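Local coordinates for beta-fructofuranosidase (Arthrobacter, PDB 3WPU), which is an enzyme of the levansucrase/invertase family, whose members are generally built around a five-bladed beta-propeller domain, at residues L226-T231 with F242-P247; T231-G236 with M261-N266. All blocks are in the same frame, centred on the assembly; numbering follows the deposited sequence.

Interaction 1: residues L226-T231 with F242-P247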
ATOM      1  N   LEU A 226      13.276  12.641   3.345  1.00 10.27           N
ATOM      2  CA  LEU A 226      12.930  13.272   2.084  1.00 10.88           C
ATOM      3  C   LEU A 226      11.736  14.173   2.169  1.00 11.64           C
ATOM      4  O   LEU A 226      10.799  13.904   2.926  1.00 10.99           O
ATOM      5  CB  LEU A 226      12.604  12.204   0.995  1.00 11.28           C
ATOM      6  CG  LEU A 226      13.667  11.188   0.638  1.00 11.50           C
ATOM      7  CD1 LEU A 226      13.076  10.034  -0.163  1.00 11.54           C
ATOM      8  CD2 LEU A 226      14.787  11.849  -0.153  1.00 11.59           C
ATOM      9  N   GLN A 227      11.805  15.270   1.433  1.00 12.36           N
ATOM     10  CA  GLN A 227      10.657  16.154   1.233  1.00 13.66           C
ATOM     11  C   GLN A 227      10.623  16.545  -0.240  1.00 12.20           C
ATOM     12  O   GLN A 227      11.657  16.572  -0.915  1.00 11.07           O
ATOM     13  CB  GLN A 227      10.711  17.370   2.142  1.00 16.21           C
ATOM     14  CG  GLN A 227      11.805  18.342   1.883  1.00 18.77           C
ATOM     15  CD  GLN A 227      11.900  19.373   3.007  1.00 21.96           C
ATOM     16  OE1 GLN A 227      12.315  19.059   4.121  1.00 25.02           O
ATOM     17  NE2 GLN A 227      11.501  20.587   2.718  1.00 24.39           N
ATOM     18  N   ALA A 228       9.441  16.847  -0.740  1.00 12.12           N
ATOM     19  CA  ALA A 228       9.268  17.185  -2.154  1.00 11.66           C
ATOM     20  C   ALA A 228      10.249  18.273  -2.608  1.00 12.24           C
ATOM     21  O   ALA A 228      10.448  19.284  -1.915  1.00 13.06           O
ATOM     22  CB  ALA A 228       7.834  17.624  -2.413  1.00 11.26           C
ATOM     23  N   ASP A 229      10.865  18.045  -3.763  1.00 12.75           N
ATOM     24  CA  ASP A 229      11.969  18.877  -4.244  1.00 12.71           C
ATOM     25  C   ASP A 229      11.584  19.955  -5.266  1.00 12.74           C
ATOM     26  O   ASP A 229      12.234  21.016  -5.338  1.00 14.51           O
ATOM     27  CB  ASP A 229      13.010  17.984  -4.898  1.00 12.51           C
ATOM     28  CG  ASP A 229      12.481  17.303  -6.147  1.00 12.65           C
ATOM     29  OD1 ASP A 229      11.451  16.605  -6.074  1.00 12.54           O
ATOM     30  OD2 ASP A 229      13.060  17.499  -7.237  1.00 12.85           O
ATOM     31  N   GLY A 230      10.602  19.663  -6.111  1.00 12.28           N
ATOM     32  CA  GLY A 230      10.078  20.642  -7.056  1.00 12.65           C
ATOM     33  C   GLY A 230      10.597  20.507  -8.461  1.00 12.72           C
ATOM     34  O   GLY A 230      10.153  21.237  -9.345  1.00 13.32           O
ATOM     35  N   THR A 231      11.566  19.608  -8.665  1.00 13.27           N
ATOM     36  CA  THR A 231      12.008  19.238 -10.008  1.00 13.08           C
ATOM     37  C   THR A 231      11.416  17.903 -10.450  1.00 12.35           C
ATOM     38  O   THR A 231      10.947  17.784 -11.580  1.00 12.95           O
ATOM     39  CB  THR A 231      13.549  19.197 -10.079  1.00 13.98           C
ATOM     40  OG1 THR A 231      14.051  20.502  -9.790  1.00 16.11           O
ATOM     41  CG2 THR A 231      14.017  18.802 -11.458  1.00 14.64           C
ATOM     42  N   PHE A 242      -0.586  19.286  -2.789  1.00 12.89           N
ATOM     43  CA  PHE A 242       0.301  18.276  -3.339  1.00 12.08           C
ATOM     44  C   PHE A 242       0.315  17.002  -2.510  1.00 11.71           C
ATOM     45  O   PHE A 242       0.110  17.047  -1.306  1.00 11.94           O
ATOM     46  CB  PHE A 242       1.739  18.811  -3.463  1.00 11.91           C
ATOM     47  CG  PHE A 242       2.502  18.917  -2.154  1.00 12.24           C
ATOM     48  CD1 PHE A 242       3.626  18.124  -1.940  1.00 12.48           C
ATOM     49  CD2 PHE A 242       2.144  19.831  -1.156  1.00 12.44           C
ATOM     50  CE1 PHE A 242       4.366  18.247  -0.783  1.00 12.33           C
ATOM     51  CE2 PHE A 242       2.867  19.936   0.023  1.00 12.40           C
ATOM     52  CZ  PHE A 242       3.989  19.146   0.212  1.00 12.63           C
ATOM     53  N   ASN A 243       0.566  15.879  -3.182  1.00 10.95           N
ATOM     54  CA  ASN A 243       0.707  14.568  -2.571  1.00 10.34           C
ATOM     55  C   ASN A 243       2.165  14.178  -2.463  1.00 10.53           C
ATOM     56  O   ASN A 243       2.921  14.372  -3.403  1.00 10.19           O
ATOM     57  CB  ASN A 243      -0.025  13.540  -3.434  1.00 10.70           C
ATOM     58  CG  ASN A 243      -1.487  13.892  -3.622  1.00 11.75           C
ATOM     59  OD1 ASN A 243      -1.960  14.167  -4.733  1.00 14.31           O
ATOM     60  ND2 ASN A 243      -2.201  13.872  -2.544  1.00 10.90           N
ATOM     61  N   PHE A 244       2.536  13.606  -1.327  1.00 10.46           N
ATOM     62  CA  PHE A 244       3.939  13.175  -1.087  1.00  9.60           C
ATOM     63  C   PHE A 244       3.910  12.297   0.142  1.00  9.59           C
ATOM     64  O   PHE A 244       3.757  12.790   1.254  1.00  9.64           O
ATOM     65  CB  PHE A 244       4.891  14.363  -0.903  1.00  9.55           C
ATOM     66  CG  PHE A 244       6.340  13.954  -0.855  1.00  9.44           C
ATOM     67  CD1 PHE A 244       7.069  13.792  -2.017  1.00  9.44           C
ATOM     68  CD2 PHE A 244       6.961  13.744   0.365  1.00  9.82           C
ATOM     69  CE1 PHE A 244       8.392  13.367  -1.952  1.00  9.53           C
ATOM     70  CE2 PHE A 244       8.282  13.355   0.430  1.00  9.78           C
ATOM     71  CZ  PHE A 244       8.994  13.170  -0.735  1.00  9.73           C
ATOM     72  N   ARG A 245       3.919  10.993  -0.060  1.00  9.29           N
ATOM     73  CA  ARG A 245       3.731  10.055   1.048  1.00  9.23           C
ATOM     74  C   ARG A 245       3.952   8.611   0.660  1.00  9.41           C
ATOM     75  O   ARG A 245       4.165   8.304  -0.520  1.00  9.36           O
ATOM     76  CB  ARG A 245       2.289  10.216   1.623  1.00  9.30           C
ATOM     77  CG  ARG A 245       1.163  10.000   0.634  1.00 10.27           C
ATOM     78  CD  ARG A 245      -0.178  10.145   1.366  1.00 10.64           C
ATOM     79  NE  ARG A 245      -1.311  10.084   0.463  1.00 11.31           N
ATOM     80  CZ  ARG A 245      -1.796  11.088  -0.254  1.00 11.95           C
ATOM     81  NH1 ARG A 245      -1.289  12.312  -0.175  1.00 12.03           N
ATOM     82  NH2 ARG A 245      -2.854  10.881  -1.026  1.00 13.92           N
ATOM     83  N   ASP A 246       3.915   7.751   1.678  1.00  9.69           N
ATOM     84  CA  ASP A 246       3.787   6.291   1.575  1.00  9.71           C
ATOM     85  C   ASP A 246       5.087   5.588   1.092  1.00  9.33           C
ATOM     86  O   ASP A 246       5.055   4.934   0.050  1.00  9.26           O
ATOM     87  CB  ASP A 246       2.669   5.878   0.623  1.00 10.77           C
ATOM     88  CG  ASP A 246       1.290   6.450   0.995  1.00 13.22           C
ATOM     89  OD1 ASP A 246       1.120   6.924   2.130  1.00 11.78           O
ATOM     90  OD2 ASP A 246       0.401   6.501   0.075  1.00 19.29           O
ATOM     91  N   PRO A 247       6.165   5.663   1.884  1.00  9.03           N
ATOM     92  CA  PRO A 247       7.438   5.011   1.490  1.00  9.07           C
ATOM     93  C   PRO A 247       7.387   3.476   1.624  1.00  9.21           C
ATOM     94  O   PRO A 247       7.000   2.940   2.676  1.00  9.25           O
ATOM     95  CB  PRO A 247       8.435   5.575   2.503  1.00  9.15           C
ATOM     96  CG  PRO A 247       7.608   5.861   3.704  1.00  9.42           C
ATOM     97  CD  PRO A 247       6.349   6.434   3.132  1.00  9.24           C
TER
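D229 OD2, one residue after the A228 that packs against F242 and F244, accepts hydrogen bonds from two backbone amides, those of T231 and Y232. The first, T231 N to D229 OD2, is 3.0 Å long with an N-H...O angle of 144°. It meets the oxygen from above the carboxylate plane, and because the acceptor precedes the donor by two residues it forms an Asx turn. With D229 OD1 taking the amide of Y233, the carboxylate fixes the bend that follows A228. G230 lies within this bend, in a positive-phi conformation suited to glycine.

Across the contact the evidence is of packing. A228 N lies over the centre of the F244 ring, 3.7 Å above its plane, so the Q227-A228 peptide lies across that face. The carbonyl of L226 comes instead to the edge, with L226 O 3.6 Å from F244 CE2 and near the ring plane, where the weakly positive C-H rim probably suits it. Q227 CA is 3.8 Å from the same F244 CE2, and the methylene of L226 touches the tip of the ring, CB to F244 CZ at 4.1 Å. With CG anti to its backbone N (chi1 -172°), F244 extends its ring away from its own chain to meet the Q227-A228 peptide. The methyl of A228 lies in the corner formed by two rings, its CB 3.9 Å from F242 CE1 and 3.9 Å from F244 CD1.

F244 also packs on I200 of strand 197-210 and F323 of strand 321-331, while the F242 ring meets that of Y196. L226, at the end of strand 213-226, keeps backbone hydrogen bonding with I200, and R245 opens strand 245-250 by pairing with E264. The contact therefore closes the connection between two separate sheets, where one strand ends and the next begins.

Interaction 2: residues T231-G236 with M261-N266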
ATOM      1  N   THR A 231      11.566  19.608  -8.665  1.00 13.27           N
ATOM      2  CA  THR A 231      12.008  19.238 -10.008  1.00 13.08           C
ATOM      3  C   THR A 231      11.416  17.903 -10.450  1.00 12.35           C
ATOM      4  O   THR A 231      10.947  17.784 -11.580  1.00 12.95           O
ATOM      5  CB  THR A 231      13.549  19.197 -10.079  1.00 13.98           C
ATOM      6  OG1 THR A 231      14.051  20.502  -9.790  1.00 16.11           O
ATOM      7  CG2 THR A 231      14.017  18.802 -11.458  1.00 14.64           C
ATOM      8  N   TYR A 232      11.419  16.912  -9.556  1.00 11.59           N
ATOM      9  CA  TYR A 232      10.792  15.620  -9.814  1.00 11.17           C
ATOM     10  C   TYR A 232       9.422  15.494  -9.132  1.00 10.71           C
ATOM     11  O   TYR A 232       8.501  14.945  -9.714  1.00 10.98           O
ATOM     12  CB  TYR A 232      11.679  14.488  -9.304  1.00 11.49           C
ATOM     13  CG  TYR A 232      13.046  14.404  -9.972  1.00 12.10           C
ATOM     14  CD1 TYR A 232      13.184  14.516 -11.342  1.00 12.54           C
ATOM     15  CD2 TYR A 232      14.154  14.146  -9.228  1.00 13.27           C
ATOM     16  CE1 TYR A 232      14.422  14.407 -11.945  1.00 13.44           C
ATOM     17  CE2 TYR A 232      15.397  14.040  -9.825  1.00 13.73           C
ATOM     18  CZ  TYR A 232      15.510  14.177 -11.185  1.00 13.13           C
ATOM     19  OH  TYR A 232      16.767  14.060 -11.811  1.00 14.97           O
ATOM     20  N   TYR A 233       9.338  15.960  -7.894  1.00  9.98           N
ATOM     21  CA  TYR A 233       8.117  15.786  -7.079  1.00  9.98           C
ATOM     22  C   TYR A 233       7.593  17.144  -6.695  1.00 10.40           C
ATOM     23  O   TYR A 233       8.338  18.013  -6.209  1.00 10.62           O
ATOM     24  CB  TYR A 233       8.401  14.841  -5.888  1.00 10.03           C
ATOM     25  CG  TYR A 233       9.030  13.602  -6.399  1.00 10.01           C
ATOM     26  CD1 TYR A 233       8.314  12.710  -7.182  1.00 10.21           C
ATOM     27  CD2 TYR A 233      10.399  13.386  -6.249  1.00 10.22           C
ATOM     28  CE1 TYR A 233       8.887  11.595  -7.730  1.00 10.48           C
ATOM     29  CE2 TYR A 233      10.996  12.274  -6.792  1.00 10.10           C
ATOM     30  CZ  TYR A 233      10.265  11.396  -7.562  1.00 10.36           C
ATOM     31  OH  TYR A 233      10.859  10.320  -8.167  1.00 10.42           O
ATOM     32  N   GLN A 234       6.296  17.335  -6.960  1.00 10.45           N
ATOM     33  CA  GLN A 234       5.617  18.601  -6.748  1.00 11.08           C
ATOM     34  C   GLN A 234       5.663  19.059  -5.280  1.00 11.24           C
ATOM     35  O   GLN A 234       5.553  18.249  -4.366  1.00 10.77           O
ATOM     36  CB  GLN A 234       4.159  18.452  -7.166  1.00 11.63           C
ATOM     37  CG  GLN A 234       3.437  19.766  -7.359  1.00 11.90           C
ATOM     38  CD  GLN A 234       1.964  19.580  -7.662  1.00 12.54           C
ATOM     39  OE1 GLN A 234       1.271  18.882  -6.935  1.00 12.34           O
ATOM     40  NE2 GLN A 234       1.484  20.199  -8.762  1.00 12.86           N
ATOM     41  N   THR A 235       5.829  20.366  -5.076  1.00 11.63           N
ATOM     42  CA  THR A 235       5.909  20.939  -3.738  1.00 11.95           C
ATOM     43  C   THR A 235       4.632  21.704  -3.377  1.00 11.79           C
ATOM     44  O   THR A 235       3.780  21.950  -4.223  1.00 12.18           O
ATOM     45  CB  THR A 235       7.030  21.969  -3.630  1.00 12.02           C
ATOM     46  OG1 THR A 235       6.719  23.059  -4.504  1.00 12.44           O
ATOM     47  CG2 THR A 235       8.384  21.363  -3.996  1.00 12.19           C
ATOM     48  N   GLY A 236       4.546  22.125  -2.120  1.00 12.43           N
ATOM     49  CA  GLY A 236       3.409  22.926  -1.641  1.00 12.60           C
ATOM     50  C   GLY A 236       3.327  24.300  -2.321  1.00 13.30           C
ATOM     51  O   GLY A 236       2.247  24.853  -2.504  1.00 13.24           O
ATOM     52  N   MET A 261      13.433   2.884  -2.720  1.00  9.43           N
ATOM     53  CA  MET A 261      12.130   3.226  -2.140  1.00  9.42           C
ATOM     54  C   MET A 261      11.245   3.765  -3.240  1.00  9.60           C
ATOM     55  O   MET A 261      11.683   4.569  -4.053  1.00  9.46           O
ATOM     56  CB  MET A 261      12.337   4.298  -1.067  1.00  9.58           C
ATOM     57  CG  MET A 261      11.056   4.902  -0.441  1.00  9.97           C
ATOM     58  SD  MET A 261      11.422   6.444   0.415  1.00 10.44           S
ATOM     59  CE  MET A 261      12.513   5.911   1.732  1.00 10.38           C
ATOM     60  N   VAL A 262       9.971   3.374  -3.222  1.00  9.71           N
ATOM     61  CA  VAL A 262       8.958   4.059  -3.991  1.00  9.56           C
ATOM     62  C   VAL A 262       7.994   4.748  -3.046  1.00  9.37           C
ATOM     63  O   VAL A 262       7.898   4.413  -1.859  1.00  9.18           O
ATOM     64  CB  VAL A 262       8.200   3.153  -5.009  1.00  9.54           C
ATOM     65  CG1 VAL A 262       9.152   2.687  -6.110  1.00  9.52           C
ATOM     66  CG2 VAL A 262       7.565   1.959  -4.350  1.00  9.60           C
ATOM     67  N   PHE A 263       7.358   5.772  -3.586  1.00  9.16           N
ATOM     68  CA  PHE A 263       6.433   6.584  -2.820  1.00  8.89           C
ATOM     69  C   PHE A 263       5.527   7.324  -3.794  1.00  8.77           C
ATOM     70  O   PHE A 263       5.798   7.391  -4.983  1.00  8.65           O
ATOM     71  CB  PHE A 263       7.202   7.588  -1.939  1.00  8.80           C
ATOM     72  CG  PHE A 263       8.201   8.407  -2.700  1.00  8.82           C
ATOM     73  CD1 PHE A 263       7.833   9.610  -3.277  1.00  9.27           C
ATOM     74  CD2 PHE A 263       9.487   7.958  -2.866  1.00  9.15           C
ATOM     75  CE1 PHE A 263       8.719  10.347  -4.018  1.00  9.50           C
ATOM     76  CE2 PHE A 263      10.388   8.697  -3.617  1.00  9.40           C
ATOM     77  CZ  PHE A 263      10.009   9.891  -4.179  1.00  9.14           C
ATOM     78  N   GLU A 264       4.393   7.806  -3.290  1.00  8.62           N
ATOM     79  CA  GLU A 264       3.520   8.669  -4.054  1.00  8.42           C
ATOM     80  C   GLU A 264       4.004  10.108  -4.094  1.00  8.39           C
ATOM     81  O   GLU A 264       4.334  10.688  -3.063  1.00  8.65           O
ATOM     82  CB  GLU A 264       2.094   8.670  -3.445  1.00  8.62           C
ATOM     83  CG  GLU A 264       1.173   9.621  -4.188  1.00  9.07           C
ATOM     84  CD  GLU A 264      -0.226   9.698  -3.602  1.00  9.95           C
ATOM     85  OE1 GLU A 264      -0.448   9.135  -2.528  1.00 11.11           O
ATOM     86  OE2 GLU A 264      -1.082  10.356  -4.235  1.00 10.71           O
ATOM     87  N   GLY A 265       4.005  10.690  -5.286  1.00  8.38           N
ATOM     88  CA  GLY A 265       4.194  12.123  -5.477  1.00  9.03           C
ATOM     89  C   GLY A 265       3.191  12.697  -6.458  1.00  9.58           C
ATOM     90  O   GLY A 265       2.217  12.017  -6.852  1.00  9.81           O
ATOM     91  N   ASN A 266       3.402  13.960  -6.840  1.00  9.82           N
ATOM     92  CA  ASN A 266       2.801  14.505  -8.044  1.00 10.70           C
ATOM     93  C   ASN A 266       3.913  14.974  -8.962  1.00 10.14           C
ATOM     94  O   ASN A 266       5.006  15.307  -8.511  1.00 10.13           O
ATOM     95  CB  ASN A 266       1.905  15.715  -7.767  1.00 12.00           C
ATOM     96  CG  ASN A 266       0.612  15.371  -7.021  1.00 13.78           C
ATOM     97  OD1 ASN A 266       0.150  16.157  -6.214  1.00 19.54           O
ATOM     98  ND2 ASN A 266       0.025  14.264  -7.306  1.00 15.30           N
TER
HETATM   99  O   HOH W   1       5.105  15.438  -4.792  1.00  8.65           O
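Strand 260-266 is an inner strand of an antiparallel group (245-250, 260-266, 305-313, 321-331), consistent with one blade of the family's five-bladed propeller, and its C-terminal end receives the connecting loop 231-236. Q234 N donates to N266 O at 2.9 Å with an N-H...O angle of 162°. A bridging water extends this link: it donates to Q234 O at 2.9 Å and accepts from N266 N at 3.0 Å, engaging both backbone polar groups of each residue.

Further back along the strand, F263, its CG between backbone N and carbonyl carbon, swings its edge to the face of Y233 in a T-shaped stack, centroids 4.9 Å apart and planes at 68°. F263 CE1 lies over the centre of the Y233 ring, whose opposite face carries Y232 CB, offset toward the rim. G265, without a side chain, lets Y233 CD1 approach its CA to 4.5 Å. The Y233 hydroxyl bonds L324 O and L310 N, anchoring the ring's far end.

Beside the backbone bond, with amide planes 86° apart, Q234 OE1 lies 3.3 Å and Q234 CB 3.6 Å from N266 CB. Q234 OE1 and N266 OD1 are only 3.0 Å apart although both are acceptors. Q234 NE2 donates to M269 O and OE1 accepts from N239 ND2, setting that amide from both ends; the backbone N of N243 probably serves N266 OD1. These outside bonds probably offset the cost of juxtaposing two carbonyl oxygens.

Overall arrangement
Interactions 1 and 2 have centres about 4 Å apart, share T231 and alternate along the chain, so the loop after strand 213-226 packs first on the residues leading into strand 245-250 and then on the end of its sheet neighbour, 260-266. They join directly at Q234 O, which packs 3.1 Å from A228 CB and 3.1 Å from F242 CD1, and through the F244 and F263 rings, whose planes stand at about 55°. N243 and N266 tie segments 242-247 and 261-266 together, and R245 NE forms a salt bridge with E264 OE1 at 3.3 Å. Next to R245, D246 OD1 hydrogen-bonds a glycerol, probably from the crystallisation liquor.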